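Local coordinates for Exo-arabinanase (Penicillium chrysogenum, PDB 3A72), which hydrolyses alpha-1,5-linked L-arabinan as a glycosidase that probably works from the chain ends, and holds arabinobiose in its sugar pocket, at residues D167-A172 against G190-D195; T281-S286 against G290-N295; L318-E323 against R327-N332. All blocks are in the same frame, centred on the assembly; numbering follows the deposited sequence.

Contact 1 of 3, residues D167-A172 against G190-D195; sequences DQRDNA and GPVVED
Asp-167 and Val-192 touch through their side chains while the backbones stay well apart: strand 177-183 runs between strand 160-167 and strand 193-196, and the closest CA pair, Asp-167 CA to Glu-194 CA, is 9.1 Å apart. No direct hydrogen bond joins 167-172 to 190-195. Asp-167 carries its CG anti to the backbone N (chi1 -169°), which swings the carboxylate out toward Val-192. Arg-169 grips that carboxylate side-on. Its NE makes a salt bridge to Asp-167 OD1 on the syn side, some 30° out of the carboxylate plane, at 2.8 Å, and its NH2 meets Asp-167 OD2 at 3.0 Å, almost straight and in the guanidinium plane, although well above the plane of the carboxylate. The backbone N of Arg-169 also donates to OD1, from the opposite face to NE, closing an Asx turn. With three N-H groups on one carboxylate, its rotation is fixed. The guanidinium gains a further bond from NH1 to the carbonyl of Ala-136. Val-192 comes in from the opposite direction to Asp-167 and slants past Arg-169, one methyl to each: Arg-169 NH2 to Val-192 CG2 is 3.6 Å, and Asp-167 OD2 to Val-192 CG1 is 4.1 Å. A water bridges Asp-167 and Glu-194, donating to Glu-194 OE2 over a short 2.5 Å and more weakly to Asp-167 OD2. The other oxygen of Glu-194 is bonded to the Thr-177 hydroxyl. Asp-170 OD2 comes within 4.2 Å of Glu-194 OE2, like charges whose repulsion the water's proton on Glu-194 OE2 may lessen. The arrangement belongs to the outer side of one propeller blade, between the turn after strand 160-167 and outermost strand 193-196; that turn also carries Gln-168, a residue of the arabinobiose pocket.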
loop_
_atom_site.group_PDB
_atom_site.type_symbol
_atom_site.label_atom_id
_atom_site.label_comp_id
_atom_site.label_asym_id
_atom_site.label_seq_id
_atom_site.Cartn_x
_atom_site.Cartn_y
_atom_site.Cartn_z
ATOM N N ASP A 167 -12.283 2.837 5.888
ATOM C CA ASP A 167 -12.974 3.519 6.968
ATOM C C ASP A 167 -14.143 2.699 7.448
ATOM O O ASP A 167 -15.032 2.374 6.636
ATOM C CB ASP A 167 -13.442 4.878 6.470
ATOM C CG ASP A 167 -13.939 5.827 7.508
ATOM O OD1 ASP A 167 -13.910 5.465 8.718
ATOM O OD2 ASP A 167 -14.325 6.960 7.149
ATOM N N GLN A 168 -14.217 2.375 8.725
ATOM C CA GLN A 168 -15.352 1.743 9.321
ATOM C C GLN A 168 -16.201 2.705 10.175
ATOM O O GLN A 168 -17.168 2.263 10.820
ATOM C CB GLN A 168 -14.946 0.537 10.177
ATOM C CG GLN A 168 -14.411 -0.634 9.332
ATOM C CD GLN A 168 -14.232 -1.892 10.118
ATOM O OE1 GLN A 168 -15.134 -2.297 10.965
ATOM N NE2 GLN A 168 -13.250 -2.617 9.877
ATOM N N ARG A 169 -15.896 3.998 10.178
ATOM C CA ARG A 169 -16.577 4.889 11.097
ATOM C C ARG A 169 -18.053 5.131 10.744
ATOM O O ARG A 169 -18.838 5.454 11.636
ATOM C CB ARG A 169 -15.835 6.221 11.225
ATOM C CG ARG A 169 -14.524 6.116 11.919
ATOM C CD ARG A 169 -13.622 7.330 11.841
ATOM N NE ARG A 169 -13.355 7.626 10.436
ATOM C CZ ARG A 169 -12.623 8.630 10.011
ATOM N NH1 ARG A 169 -11.951 9.420 10.818
ATOM N NH2 ARG A 169 -12.643 8.817 8.723
ATOM N N ASP A 170 -18.445 4.971 9.484
ATOM C CA ASP A 170 -19.881 5.113 9.156
ATOM C C ASP A 170 -20.613 3.780 9.336
ATOM O O ASP A 170 -21.229 3.239 8.420
ATOM C CB ASP A 170 -20.028 5.657 7.776
ATOM C CG ASP A 170 -21.396 6.260 7.407
ATOM O OD1 ASP A 170 -22.216 6.318 8.346
ATOM O OD2 ASP A 170 -21.483 6.635 6.179
ATOM N N ASN A 171 -20.541 3.282 10.573
ATOM C CA ASN A 171 -20.914 1.894 10.897
ATOM C C ASN A 171 -22.421 1.717 10.925
ATOM O O ASN A 171 -22.957 0.653 10.896
ATOM C CB ASN A 171 -20.274 1.483 12.227
ATOM C CG ASN A 171 -20.619 2.353 13.404
ATOM O OD1 ASN A 171 -20.922 3.532 13.396
ATOM N ND2 ASN A 171 -20.522 1.808 14.604
ATOM N N ALA A 172 -23.179 2.802 11.007
ATOM C CA ALA A 172 -24.635 2.574 10.959
ATOM C C ALA A 172 -25.084 2.152 9.577
ATOM O O ALA A 172 -26.175 1.590 9.458
ATOM C CB ALA A 172 -25.371 3.826 11.352
ATOM N N GLY A 190 -8.757 18.301 4.913
ATOM C CA GLY A 190 -10.119 18.575 4.590
ATOM C C GLY A 190 -11.039 17.462 5.067
ATOM O O GLY A 190 -10.606 16.482 5.666
ATOM N N PRO A 191 -12.317 17.594 4.765
ATOM C CA PRO A 191 -13.242 16.622 5.282
ATOM C C PRO A 191 -13.106 15.259 4.621
ATOM O O PRO A 191 -12.539 15.106 3.535
ATOM C CB PRO A 191 -14.593 17.232 4.990
ATOM C CG PRO A 191 -14.337 18.249 3.954
ATOM C CD PRO A 191 -12.906 18.637 3.952
ATOM N N VAL A 192 -13.637 14.262 5.294
ATOM C CA VAL A 192 -13.691 12.927 4.729
ATOM C C VAL A 192 -14.586 12.903 3.501
ATOM O O VAL A 192 -15.754 13.303 3.560
ATOM C CB VAL A 192 -14.195 11.907 5.808
ATOM C CG1 VAL A 192 -14.304 10.525 5.215
ATOM C CG2 VAL A 192 -13.229 11.968 6.995
ATOM N N VAL A 193 -14.096 12.381 2.407
ATOM C CA VAL A 193 -14.818 12.180 1.144
ATOM C C VAL A 193 -15.001 10.698 0.927
ATOM O O VAL A 193 -14.023 9.956 0.881
ATOM C CB VAL A 193 -14.066 12.832 -0.026
ATOM C CG1 VAL A 193 -14.798 12.578 -1.332
ATOM C CG2 VAL A 193 -13.922 14.306 0.216
ATOM N N GLU A 194 -16.251 10.248 0.792
ATOM C CA GLU A 194 -16.508 8.838 0.498
ATOM C C GLU A 194 -16.192 8.516 -0.948
ATOM O O GLU A 194 -16.688 9.171 -1.864
ATOM C CB GLU A 194 -17.972 8.504 0.792
ATOM C CG GLU A 194 -18.363 8.773 2.219
ATOM C CD GLU A 194 -17.844 7.744 3.156
ATOM O OE1 GLU A 194 -17.456 6.607 2.852
ATOM O OE2 GLU A 194 -17.942 8.046 4.381
ATOM N N ASP A 195 -15.364 7.543 -1.173
ATOM C CA ASP A 195 -14.969 7.125 -2.516
ATOM C C ASP A 195 -15.700 5.857 -2.971
ATOM O O ASP A 195 -16.198 5.813 -4.094
ATOM C CB ASP A 195 -13.451 6.928 -2.540
ATOM C CG ASP A 195 -12.694 8.206 -2.517
ATOM O OD1 ASP A 195 -13.222 9.254 -2.977
ATOM O OD2 ASP A 195 -11.504 8.175 -2.054
HETATM O O HOH W 1 -16.870 6.522 6.014
#

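Contact 2 of 3, residues T281-S286 against G290-N295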
loop_
_atom_site.group_PDB
_atom_site.type_symbol
_atom_site.label_atom_id
_atom_site.label_comp_id
_atom_site.label_asym_id
_atom_site.label_seq_id
_atom_site.Cartn_x
_atom_site.Cartn_y
_atom_site.Cartn_z
ATOM N N THR A 281 2.402 -0.923 -19.382
ATOM C CA THR A 281 1.804 -2.074 -18.742
ATOM C C THR A 281 1.423 -1.724 -17.309
ATOM O O THR A 281 2.274 -1.293 -16.543
ATOM C CB THR A 281 2.767 -3.273 -18.764
ATOM O OG1 THR A 281 3.230 -3.507 -20.115
ATOM C CG2 THR A 281 2.093 -4.542 -18.321
ATOM N N ILE A 282 0.180 -2.003 -16.962
ATOM C CA ILE A 282 -0.253 -2.005 -15.558
ATOM C C ILE A 282 0.059 -3.382 -15.011
ATOM O O ILE A 282 -0.236 -4.400 -15.668
ATOM C CB ILE A 282 -1.754 -1.681 -15.393
ATOM C CG1 ILE A 282 -2.180 -0.430 -16.138
ATOM C CG2 ILE A 282 -2.104 -1.585 -13.898
ATOM C CD1 ILE A 282 -3.681 -0.236 -16.189
ATOM N N ILE A 283 0.633 -3.443 -13.815
ATOM C CA ILE A 283 1.014 -4.708 -13.163
ATOM C C ILE A 283 0.335 -4.729 -11.810
ATOM O O ILE A 283 0.453 -3.759 -11.029
ATOM C CB ILE A 283 2.520 -4.830 -13.065
ATOM C CG1 ILE A 283 3.195 -4.607 -14.411
ATOM C CG2 ILE A 283 2.884 -6.216 -12.465
ATOM C CD1 ILE A 283 4.710 -4.611 -14.326
ATOM N N VAL A 284 -0.394 -5.804 -11.526
ATOM C CA VAL A 284 -1.160 -5.976 -10.317
ATOM C C VAL A 284 -0.752 -7.258 -9.602
ATOM O O VAL A 284 -0.528 -8.326 -10.224
ATOM C CB VAL A 284 -2.677 -5.994 -10.635
ATOM C CG1 VAL A 284 -3.537 -6.584 -9.490
ATOM C CG2 VAL A 284 -3.138 -4.592 -10.965
ATOM N N SER A 285 -0.666 -7.163 -8.275
ATOM C CA SER A 285 -0.536 -8.296 -7.378
ATOM C C SER A 285 -1.790 -8.375 -6.503
ATOM O O SER A 285 -2.425 -7.358 -6.199
ATOM C CB SER A 285 0.696 -8.103 -6.485
ATOM O OG SER A 285 0.884 -9.151 -5.565
ATOM N N SER A 286 -2.116 -9.584 -6.070
ATOM C CA SER A 286 -3.083 -9.849 -5.043
ATOM C C SER A 286 -2.349 -10.433 -3.819
ATOM O O SER A 286 -1.176 -10.734 -3.877
ATOM C CB SER A 286 -4.161 -10.842 -5.464
ATOM O OG SER A 286 -3.584 -12.151 -5.437
ATOM N N GLY A 290 0.655 -16.026 -6.105
ATOM C CA GLY A 290 2.058 -15.735 -6.291
ATOM C C GLY A 290 2.429 -15.121 -7.631
ATOM O O GLY A 290 3.444 -14.425 -7.732
ATOM N N THR A 291 1.616 -15.357 -8.640
ATOM C CA THR A 291 1.754 -14.812 -9.976
ATOM C C THR A 291 1.477 -13.318 -9.972
ATOM O O THR A 291 1.109 -12.726 -8.956
ATOM C CB THR A 291 0.793 -15.573 -10.901
ATOM O OG1 THR A 291 -0.463 -15.488 -10.271
ATOM C CG2 THR A 291 1.209 -17.010 -11.106
ATOM N N LEU A 292 1.648 -12.705 -11.140
ATOM C CA LEU A 292 1.283 -11.310 -11.366
ATOM C C LEU A 292 0.278 -11.227 -12.485
ATOM O O LEU A 292 0.144 -12.154 -13.309
ATOM C CB LEU A 292 2.505 -10.442 -11.692
ATOM C CG LEU A 292 3.501 -10.276 -10.525
ATOM C CD1 LEU A 292 4.814 -9.720 -11.085
ATOM C CD2 LEU A 292 2.975 -9.368 -9.444
ATOM N N PHE A 293 -0.432 -10.099 -12.574
ATOM C CA PHE A 293 -1.472 -9.861 -13.558
ATOM C C PHE A 293 -1.135 -8.584 -14.304
ATOM O O PHE A 293 -0.947 -7.553 -13.666
ATOM C CB PHE A 293 -2.850 -9.795 -12.873
ATOM C CG PHE A 293 -3.081 -10.995 -12.003
ATOM C CD1 PHE A 293 -3.504 -12.203 -12.590
ATOM C CD2 PHE A 293 -2.814 -10.968 -10.658
ATOM C CE1 PHE A 293 -3.594 -13.340 -11.805
ATOM C CE2 PHE A 293 -2.919 -12.105 -9.899
ATOM C CZ PHE A 293 -3.333 -13.283 -10.462
ATOM N N ILE A 294 -1.052 -8.655 -15.630
ATOM C CA ILE A 294 -0.652 -7.498 -16.390
ATOM C C ILE A 294 -1.706 -7.085 -17.393
ATOM O O ILE A 294 -2.527 -7.882 -17.871
ATOM C CB ILE A 294 0.730 -7.720 -17.060
ATOM C CG1 ILE A 294 0.694 -8.752 -18.223
ATOM C CG2 ILE A 294 1.751 -8.100 -16.009
ATOM C CD1 ILE A 294 1.986 -8.816 -19.010
ATOM N N ASN A 295 -1.629 -5.805 -17.801
ATOM C CA ASN A 295 -2.595 -5.266 -18.767
ATOM C C ASN A 295 -1.906 -4.181 -19.585
ATOM O O ASN A 295 -1.435 -3.150 -19.017
ATOM C CB ASN A 295 -3.815 -4.723 -18.049
ATOM C CG ASN A 295 -4.930 -4.417 -18.995
ATOM O OD1 ASN A 295 -4.786 -3.528 -19.855
ATOM N ND2 ASN A 295 -6.059 -5.063 -18.852
HETATM O O HOH W 2 -0.733 -11.836 -7.120
#
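The Phe-293 ring meets the carbonyl of Val-284 at a slant, with its CD2 3.5 Å from Val-284 O, and its side chain touches Glu-305 of the adjoining strand. At the Asn-295 amide, OD1 accepts from Ala-297 N and Gly-299 N, and ND2 donates to Glu-300 O. Phe-293 CG stands beside its own backbone N (chi1 -52°), the same N that donates to Val-284 O at 2.9 Å, which brings the start of the ring close to that oxygen. Val-284 N returns the bond to Phe-293 O. Ile-282 and Asn-295 form a second hydrogen-bonded pair, its side chains on the face shared with Val-284 and Phe-293. On the other face Ile-283 and Ile-294, a non-hydrogen-bonded pair, lie side by side and point the same way, Ile-283 CG1 being 4.1 Å from Ile-294 CG2. Thr-281 CG2 sits obliquely against Ile-294 CB at 3.7 Å. Toward the turn, Leu-292 CD2 packs on Ser-285 CB, and a water joins Ser-286 N to Thr-291 O. Ser-285 OG takes a hydrogen bond from Arg-316 NE. This hairpin forms the two middle strands of its blade, between strands 269-273 and 304-306, and Leu-318 of the next blade packs on Ile-283 and Leu-292.

Contact 3 of 3, residues L318-E323 against R327-N332; sequences LRVLSE and RYLVVN
Leu-321 holds its CG beside the backbone N (chi1 -59°), and Val-330 keeps CG1 anti to its own N (chi1 159°), leaving CG2 for the leucine. The two side chains cross at about a right angle, with Leu-321 CD2 3.8 Å from Val-330 CG2. Val-330 also pairs with Arg-319 through two backbone bonds, the shorter being Val-330 N to Arg-319 O at 2.8 Å. On the other sheet face Leu-318 and Val-331 stand side by side, Leu-318 CD2 against Val-331 CG1, while Leu-329 CD1 touches both Leu-318 CB and Val-320 CG2. Past Leu-321 N, bonded to Tyr-328 O at 2.9 Å, the strands part and a water steps in, accepting from Tyr-328 N and donating to Glu-323 O and, weakly, Leu-321 O. Arg-327 N also bonds to Glu-323 O. Arg-327 CG lies over one face of the Tyr-328 ring, toward its rim, and the extended chain carries the guanidinium to Tyr-328 OH, 3.3 Å from its plane over its centre; Arg-327 NE salt-bridges Asp-350. Two antiparallel strands linked by helix 323-326 make the inner half of a beta-propeller blade completed by N-terminal strand 6-10, a Velcro-type closure known from other propellers.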
loop_
_atom_site.group_PDB
_atom_site.type_symbol
_atom_site.label_atom_id
_atom_site.label_comp_id
_atom_site.label_asym_id
_atom_site.label_seq_id
_atom_site.Cartn_x
_atom_site.Cartn_y
_atom_site.Cartn_z
ATOM N N LEU A 318 4.527 -3.774 -4.965
ATOM C CA LEU A 318 5.193 -3.677 -6.252
ATOM C C LEU A 318 5.778 -2.274 -6.411
ATOM O O LEU A 318 5.192 -1.278 -5.962
ATOM C CB LEU A 318 4.206 -3.892 -7.398
ATOM C CG LEU A 318 3.422 -5.199 -7.398
ATOM C CD1 LEU A 318 2.472 -5.244 -8.579
ATOM C CD2 LEU A 318 4.372 -6.385 -7.405
ATOM N N ARG A 319 6.873 -2.166 -7.158
ATOM C CA ARG A 319 7.415 -0.862 -7.528
ATOM C C ARG A 319 8.160 -0.993 -8.863
ATOM O O ARG A 319 9.046 -1.816 -9.009
ATOM C CB ARG A 319 8.309 -0.283 -6.477
ATOM C CG ARG A 319 8.788 1.108 -6.831
ATOM C CD ARG A 319 9.386 1.873 -5.666
ATOM N NE ARG A 319 8.362 2.153 -4.664
ATOM C CZ ARG A 319 7.415 3.101 -4.782
ATOM N NH1 ARG A 319 7.370 3.893 -5.816
ATOM N NH2 ARG A 319 6.536 3.205 -3.825
ATOM N N VAL A 320 7.805 -0.123 -9.800
ATOM C CA VAL A 320 8.555 0.008 -11.044
ATOM C C VAL A 320 9.715 0.964 -10.749
ATOM O O VAL A 320 9.478 2.169 -10.461
ATOM C CB VAL A 320 7.682 0.525 -12.178
ATOM C CG1 VAL A 320 8.528 0.774 -13.438
ATOM C CG2 VAL A 320 6.557 -0.482 -12.485
ATOM N N LEU A 321 10.926 0.458 -10.770
ATOM C CA LEU A 321 12.073 1.330 -10.555
ATOM C C LEU A 321 12.262 2.249 -11.741
ATOM O O LEU A 321 11.868 1.954 -12.865
ATOM C CB LEU A 321 13.319 0.476 -10.320
ATOM C CG LEU A 321 13.238 -0.478 -9.121
ATOM C CD1 LEU A 321 14.589 -1.163 -8.976
ATOM C CD2 LEU A 321 12.809 0.201 -7.854
ATOM N N SER A 322 12.869 3.416 -11.496
ATOM C CA SER A 322 13.019 4.413 -12.535
ATOM C C SER A 322 14.063 4.052 -13.588
ATOM O O SER A 322 13.980 4.525 -14.744
ATOM C CB SER A 322 13.373 5.745 -11.908
ATOM O OG SER A 322 14.526 5.680 -11.141
ATOM N N GLU A 323 15.009 3.243 -13.219
ATOM C CA GLU A 323 16.180 2.995 -14.059
ATOM C C GLU A 323 15.792 2.491 -15.424
ATOM O O GLU A 323 14.869 1.695 -15.601
ATOM C CB GLU A 323 17.151 2.054 -13.409
ATOM C CG GLU A 323 17.962 2.669 -12.283
ATOM C CD GLU A 323 17.309 2.863 -10.983
ATOM O OE1 GLU A 323 16.180 2.414 -10.737
ATOM O OE2 GLU A 323 17.971 3.622 -10.140
ATOM N N ARG A 327 12.380 -0.193 -16.486
ATOM C CA ARG A 327 12.643 -1.551 -16.901
ATOM C C ARG A 327 12.510 -2.629 -15.815
ATOM O O ARG A 327 12.253 -3.773 -16.157
ATOM C CB ARG A 327 14.095 -1.575 -17.458
ATOM C CG ARG A 327 14.483 -2.979 -17.960
ATOM C CD ARG A 327 15.806 -2.873 -18.780
ATOM N NE ARG A 327 16.266 -4.255 -19.021
ATOM C CZ ARG A 327 17.420 -4.509 -19.633
ATOM N NH1 ARG A 327 18.158 -3.546 -20.121
ATOM N NH2 ARG A 327 17.768 -5.772 -19.756
ATOM N N TYR A 328 12.734 -2.305 -14.555
ATOM C CA TYR A 328 12.833 -3.319 -13.490
ATOM C C TYR A 328 11.698 -3.138 -12.497
ATOM O O TYR A 328 11.346 -2.046 -12.080
ATOM C CB TYR A 328 14.197 -3.185 -12.801
ATOM C CG TYR A 328 15.343 -3.520 -13.730
ATOM C CD1 TYR A 328 15.704 -4.833 -13.976
ATOM C CD2 TYR A 328 15.986 -2.492 -14.419
ATOM C CE1 TYR A 328 16.729 -5.146 -14.833
ATOM C CE2 TYR A 328 17.042 -2.818 -15.284
ATOM C CZ TYR A 328 17.388 -4.127 -15.479
ATOM O OH TYR A 328 18.399 -4.459 -16.355
ATOM N N LEU A 329 11.138 -4.300 -12.086
ATOM C CA LEU A 329 10.051 -4.364 -11.135
ATOM C C LEU A 329 10.483 -4.998 -9.804
ATOM O O LEU A 329 10.945 -6.150 -9.797
ATOM C CB LEU A 329 8.931 -5.228 -11.714
ATOM C CG LEU A 329 7.682 -5.398 -10.825
ATOM C CD1 LEU A 329 6.897 -4.106 -10.709
ATOM C CD2 LEU A 329 6.828 -6.531 -11.351
ATOM N N VAL A 330 10.300 -4.299 -8.706
ATOM C CA VAL A 330 10.417 -4.830 -7.347
ATOM C C VAL A 330 9.119 -5.493 -6.964
ATOM O O VAL A 330 8.030 -4.924 -7.147
ATOM C CB VAL A 330 10.730 -3.680 -6.402
ATOM C CG1 VAL A 330 10.387 -3.969 -4.954
ATOM C CG2 VAL A 330 12.203 -3.268 -6.509
ATOM N N VAL A 331 9.241 -6.701 -6.390
ATOM C CA VAL A 331 8.138 -7.458 -5.835
ATOM C C VAL A 331 8.549 -7.828 -4.401
ATOM O O VAL A 331 9.505 -8.579 -4.212
ATOM C CB VAL A 331 7.785 -8.716 -6.665
ATOM C CG1 VAL A 331 6.510 -9.318 -6.130
ATOM C CG2 VAL A 331 7.716 -8.402 -8.131
ATOM N N ASN A 332 7.872 -7.262 -3.407
ATOM C CA ASN A 332 8.351 -7.249 -2.010
ATOM C C ASN A 332 7.293 -7.817 -1.109
ATOM O O ASN A 332 6.185 -7.234 -1.014
ATOM C CB ASN A 332 8.665 -5.801 -1.676
ATOM C CG ASN A 332 8.976 -5.420 -0.268
ATOM O OD1 ASN A 332 9.424 -6.241 0.629
ATOM N ND2 ASN A 332 8.765 -4.234 0.069
HETATM O O HOH W 3 13.786 0.143 -13.621
#

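Overall arrangement
From the N terminus, strand 6-10 is set aside for the last sheet and the chain builds its six four-stranded sheets in turn, as in the six-bladed propellers of sialidase-like proteins. Contact 1 closes first, looping around strand 177-183 to bring the turn after strand 160-167 against strand 193-196, which is not its sheet neighbour. Contact 2 follows as a hairpin, and contact 3 as another, closed over a short helix; the three come in series, with none nested or crossed. Contacts 2 and 3 belong to adjacent blades and touch, Leu-292 CD1 lying 3.8 Å from Leu-329 CD2. Contact 1 is remote, about 33 Å from contact 3 between centres, across the chain's centre.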